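Local coordinates for phosphorylated carbohydrates phosphatase TM_1254 (Thermotoga maritima msb8, PDB 3KBB), which removes phosphate from phosphorylated sugars such as erythrose 4-phosphate and fructose 6-phosphate with the help of a divalent metal ion, preferably cobalt, at residues Y19-R25 against E74-F79. Numbering follows the deposited sequence.
Sequences YFEAYRR and EKKRVF
Apolar packing joins A22 to K75 and V78 where the helices of Y19-R25 and E74-F79 pass at 134°, their axes 8.6 Å apart. The small CB of A22 lies 3.7 Å from CG of K75, and its CA meets CG2 of V78. CG2 of V78 also lies over one face of the R25 guanidinium, offset toward its rim and 3.6 Å from NE of R25, while CG1 and CG2 of V78 both touch the aliphatic part of E21. CZ of F79 comes 3.7 Å from CE1 of Y19; the tyrosine atom sits at the edge of the phenylalanine ring, whose plane is turned 50° from the tyrosine ring.

Among polar contacts, K75 NZ donates to Y19 OH at 2.8 Å, the lysine chain bending at chi3 (80°) to bring its amine there; E47 provides a salt bridge to the same nitrogen. E21 carries a network on its own helix. R24 grips it side-on, NE to OE1 and NH2 to the syn lone pair of OE2, while R25 NE takes the anti lone pair of OE2 at 2.9 Å, nearly in its guanidinium plane. A lysine in place of E21 would probably leave R24 and R25 without their shared carboxylate, crowd a third positive charge beside them, and leave the R25 guanidinium less firmly set against V78, with E81 of helix 64-82 still on NH2. A water donates to E74 OE1 and accepts a weak bond from R25 NH1.

Helices 19-29 and 64-82 belong to the helical cap beside the Rossmann-like HAD core, away from the nucleophile inferred at D7. With the E21 carboxylate meeting R25 in the guanidinium plane and a methyl over one face, the chemistry implies an apolar seam bordered by charged groups, joining two cap helices.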
ATOM      1  N   TYR A  19     -12.799   0.943  -0.105  1.00 29.29           N
ATOM      2  CA  TYR A  19     -13.205   2.148   0.608  1.00 30.35           C
ATOM      3  C   TYR A  19     -14.672   2.488   0.372  1.00 30.15           C
ATOM      4  O   TYR A  19     -15.340   2.963   1.287  1.00 31.78           O
ATOM      5  CB  TYR A  19     -12.307   3.318   0.243  1.00 30.08           C
ATOM      6  CG  TYR A  19     -11.135   3.402   1.181  1.00 32.20           C
ATOM      7  CD1 TYR A  19     -10.190   2.371   1.234  1.00 30.39           C
ATOM      8  CD2 TYR A  19     -10.979   4.491   2.027  1.00 33.92           C
ATOM      9  CE1 TYR A  19      -9.112   2.426   2.109  1.00 31.76           C
ATOM     10  CE2 TYR A  19      -9.911   4.551   2.927  1.00 35.59           C
ATOM     11  CZ  TYR A  19      -8.974   3.516   2.939  1.00 34.16           C
ATOM     12  OH  TYR A  19      -7.922   3.590   3.814  1.00 33.81           O
ATOM     13  N   PHE A  20     -15.158   2.262  -0.847  1.00 30.34           N
ATOM     14  CA  PHE A  20     -16.558   2.559  -1.139  1.00 29.98           C
ATOM     15  C   PHE A  20     -17.470   1.789  -0.193  1.00 29.67           C
ATOM     16  O   PHE A  20     -18.297   2.393   0.495  1.00 29.27           O
ATOM     17  CB  PHE A  20     -16.939   2.331  -2.609  1.00 30.45           C
ATOM     18  CG  PHE A  20     -18.404   2.546  -2.865  1.00 30.48           C
ATOM     19  CD1 PHE A  20     -18.923   3.844  -2.925  1.00 30.98           C
ATOM     20  CD2 PHE A  20     -19.274   1.465  -2.969  1.00 29.29           C
ATOM     21  CE1 PHE A  20     -20.299   4.057  -3.122  1.00 29.61           C
ATOM     22  CE2 PHE A  20     -20.637   1.665  -3.164  1.00 30.20           C
ATOM     23  CZ  PHE A  20     -21.147   2.959  -3.227  1.00 29.10           C
ATOM     24  N   GLU A  21     -17.304   0.465  -0.127  1.00 28.92           N
ATOM     25  CA  GLU A  21     -18.119  -0.343   0.770  1.00 28.82           C
ATOM     26  C   GLU A  21     -18.028   0.075   2.250  1.00 28.94           C
ATOM     27  O   GLU A  21     -19.052   0.138   2.958  1.00 28.11           O
ATOM     28  CB  GLU A  21     -17.842  -1.846   0.575  1.00 28.40           C
ATOM     29  CG  GLU A  21     -18.680  -2.742   1.454  1.00 28.49           C
ATOM     30  CD  GLU A  21     -20.184  -2.512   1.293  1.00 24.89           C
ATOM     31  OE1 GLU A  21     -20.617  -2.002   0.223  1.00 25.63           O
ATOM     32  OE2 GLU A  21     -20.928  -2.885   2.228  1.00 27.71           O
ATOM     33  N   ALA A  22     -16.815   0.393   2.714  1.00 28.83           N
ATOM     34  CA  ALA A  22     -16.627   0.856   4.096  1.00 27.46           C
ATOM     35  C   ALA A  22     -17.425   2.151   4.355  1.00 27.02           C
ATOM     36  O   ALA A  22     -18.159   2.247   5.356  1.00 27.08           O
ATOM     37  CB  ALA A  22     -15.134   1.101   4.378  1.00 28.07           C
ATOM     38  N   TYR A  23     -17.298   3.111   3.449  1.00 26.74           N
ATOM     39  CA  TYR A  23     -17.979   4.405   3.622  1.00 26.45           C
ATOM     40  C   TYR A  23     -19.493   4.275   3.386  1.00 25.60           C
ATOM     41  O   TYR A  23     -20.294   4.947   4.046  1.00 24.57           O
ATOM     42  CB  TYR A  23     -17.391   5.479   2.726  1.00 26.88           C
ATOM     43  CG  TYR A  23     -15.980   5.924   3.078  1.00 26.81           C
ATOM     44  CD1 TYR A  23     -15.316   5.430   4.208  1.00 27.73           C
ATOM     45  CD2 TYR A  23     -15.345   6.885   2.307  1.00 27.22           C
ATOM     46  CE1 TYR A  23     -13.998   5.856   4.525  1.00 29.62           C
ATOM     47  CE2 TYR A  23     -14.068   7.325   2.621  1.00 29.76           C
ATOM     48  CZ  TYR A  23     -13.406   6.811   3.725  1.00 28.01           C
ATOM     49  OH  TYR A  23     -12.137   7.276   3.969  1.00 29.34           O
ATOM     50  N   ARG A  24     -19.867   3.382   2.476  1.00 25.03           N
ATOM     51  CA  ARG A  24     -21.292   3.059   2.242  1.00 24.85           C
ATOM     52  C   ARG A  24     -21.936   2.483   3.505  1.00 24.93           C
ATOM     53  O   ARG A  24     -23.058   2.884   3.873  1.00 24.53           O
ATOM     54  CB  ARG A  24     -21.440   2.118   1.034  1.00 24.00           C
ATOM     55  CG  ARG A  24     -22.897   2.004   0.488  1.00 23.39           C
ATOM     56  CD  ARG A  24     -23.128   0.702  -0.297  1.00 23.44           C
ATOM     57  NE  ARG A  24     -22.971  -0.456   0.565  1.00 21.71           N
ATOM     58  CZ  ARG A  24     -23.895  -0.907   1.406  1.00 22.99           C
ATOM     59  NH1 ARG A  24     -25.109  -0.326   1.457  1.00 19.61           N
ATOM     60  NH2 ARG A  24     -23.630  -1.966   2.157  1.00 24.18           N
ATOM     61  N   ARG A  25     -21.251   1.562   4.178  1.00 23.90           N
ATOM     62  CA  ARG A  25     -21.719   1.027   5.455  1.00 24.89           C
ATOM     63  C   ARG A  25     -21.836   2.067   6.571  1.00 24.78           C
ATOM     64  O   ARG A  25     -22.776   2.016   7.384  1.00 25.03           O
ATOM     65  CB  ARG A  25     -20.812  -0.101   5.932  1.00 25.11           C
ATOM     66  CG  ARG A  25     -20.995  -1.377   5.138  1.00 27.04           C
ATOM     67  CD  ARG A  25     -20.153  -2.517   5.737  1.00 32.87           C
ATOM     68  NE  ARG A  25     -20.054  -3.683   4.854  1.00 36.33           N
ATOM     69  CZ  ARG A  25     -19.686  -4.889   5.274  1.00 41.17           C
ATOM     70  NH1 ARG A  25     -19.378  -5.087   6.562  1.00 41.86           N
ATOM     71  NH2 ARG A  25     -19.612  -5.900   4.412  1.00 43.62           N
ATOM     72  N   GLU A  74     -16.243   0.195  10.593  1.00 39.57           N
ATOM     73  CA  GLU A  74     -16.686  -0.317   9.297  1.00 38.88           C
ATOM     74  C   GLU A  74     -15.526  -0.742   8.382  1.00 38.83           C
ATOM     75  O   GLU A  74     -15.631  -1.748   7.668  1.00 38.43           O
ATOM     76  CB  GLU A  74     -17.612   0.686   8.589  1.00 38.99           C
ATOM     77  CG  GLU A  74     -18.879   1.064   9.376  1.00 38.45           C
ATOM     78  CD  GLU A  74     -19.867  -0.091   9.648  1.00 40.03           C
ATOM     79  OE1 GLU A  74     -19.594  -1.285   9.331  1.00 38.75           O
ATOM     80  OE2 GLU A  74     -20.953   0.230  10.207  1.00 42.83           O
ATOM     81  N   LYS A  75     -14.423   0.006   8.403  1.00 38.20           N
ATOM     82  CA  LYS A  75     -13.227  -0.393   7.649  1.00 38.29           C
ATOM     83  C   LYS A  75     -12.677  -1.746   8.126  1.00 38.40           C
ATOM     84  O   LYS A  75     -12.302  -2.589   7.314  1.00 38.16           O
ATOM     85  CB  LYS A  75     -12.144   0.688   7.715  1.00 37.69           C
ATOM     86  CG  LYS A  75     -12.459   1.904   6.873  1.00 38.17           C
ATOM     87  CD  LYS A  75     -11.431   3.031   7.047  1.00 38.95           C
ATOM     88  CE  LYS A  75     -10.150   2.775   6.227  1.00 38.37           C
ATOM     89  NZ  LYS A  75      -9.265   3.970   6.259  1.00 38.81           N
ATOM     90  N   LYS A  76     -12.655  -1.958   9.441  1.00 38.46           N
ATOM     91  CA  LYS A  76     -12.176  -3.218  10.004  1.00 38.78           C
ATOM     92  C   LYS A  76     -12.994  -4.388   9.499  1.00 38.38           C
ATOM     93  O   LYS A  76     -12.440  -5.405   9.091  1.00 38.64           O
ATOM     94  CB  LYS A  76     -12.212  -3.178  11.547  1.00 39.19           C
ATOM     95  CG  LYS A  76     -11.024  -2.456  12.189  1.00 41.37           C
ATOM     96  CD  LYS A  76      -9.709  -3.216  11.957  0.50 42.70           C
ATOM     97  CE  LYS A  76      -8.692  -2.973  13.073  0.50 42.79           C
ATOM     98  NZ  LYS A  76      -8.284  -1.543  13.188  0.50 43.54           N
ATOM     99  N   ARG A  77     -14.313  -4.230   9.535  1.00 37.73           N
ATOM    100  CA  ARG A  77     -15.247  -5.261   9.122  1.00 37.21           C
ATOM    101  C   ARG A  77     -15.107  -5.566   7.646  1.00 36.16           C
ATOM    102  O   ARG A  77     -15.011  -6.736   7.264  1.00 35.73           O
ATOM    103  CB  ARG A  77     -16.675  -4.819   9.406  1.00 38.20           C
ATOM    104  CG  ARG A  77     -17.011  -4.721  10.880  1.00 39.28           C
ATOM    105  CD  ARG A  77     -18.506  -4.515  11.076  1.00 42.24           C
ATOM    106  NE  ARG A  77     -18.824  -3.786  12.303  1.00 46.59           N
ATOM    107  CZ  ARG A  77     -18.924  -4.330  13.515  0.50 47.00           C
ATOM    108  NH1 ARG A  77     -18.720  -5.634  13.697  0.50 47.83           N
ATOM    109  NH2 ARG A  77     -19.225  -3.563  14.556  0.50 47.37           N
ATOM    110  N   VAL A  78     -15.117  -4.515   6.828  1.00 34.90           N
ATOM    111  CA  VAL A  78     -14.999  -4.665   5.391  1.00 33.98           C
ATOM    112  C   VAL A  78     -13.657  -5.325   5.046  1.00 34.30           C
ATOM    113  O   VAL A  78     -13.629  -6.275   4.252  1.00 34.44           O
ATOM    114  CB  VAL A  78     -15.198  -3.317   4.635  1.00 33.17           C
ATOM    115  CG1 VAL A  78     -14.961  -3.472   3.135  1.00 31.69           C
ATOM    116  CG2 VAL A  78     -16.619  -2.769   4.876  1.00 32.72           C
ATOM    117  N   PHE A  79     -12.563  -4.835   5.645  1.00 34.94           N
ATOM    118  CA  PHE A  79     -11.216  -5.341   5.291  1.00 35.71           C
ATOM    119  C   PHE A  79     -11.123  -6.784   5.739  1.00 36.61           C
ATOM    120  O   PHE A  79     -10.705  -7.676   4.980  1.00 37.53           O
ATOM    121  CB  PHE A  79     -10.101  -4.511   5.937  1.00 35.37           C
ATOM    122  CG  PHE A  79      -9.905  -3.140   5.323  1.00 36.22           C
ATOM    123  CD1 PHE A  79     -10.745  -2.655   4.317  1.00 35.42           C
ATOM    124  CD2 PHE A  79      -8.879  -2.328   5.769  1.00 36.39           C
ATOM    125  CE1 PHE A  79     -10.567  -1.386   3.773  1.00 36.95           C
ATOM    126  CE2 PHE A  79      -8.706  -1.046   5.242  1.00 36.47           C
ATOM    127  CZ  PHE A  79      -9.535  -0.582   4.235  1.00 35.35           C
TER
HETATM  128  O   HOH W   1     -20.925  -3.838   9.180  1.00 44.19           O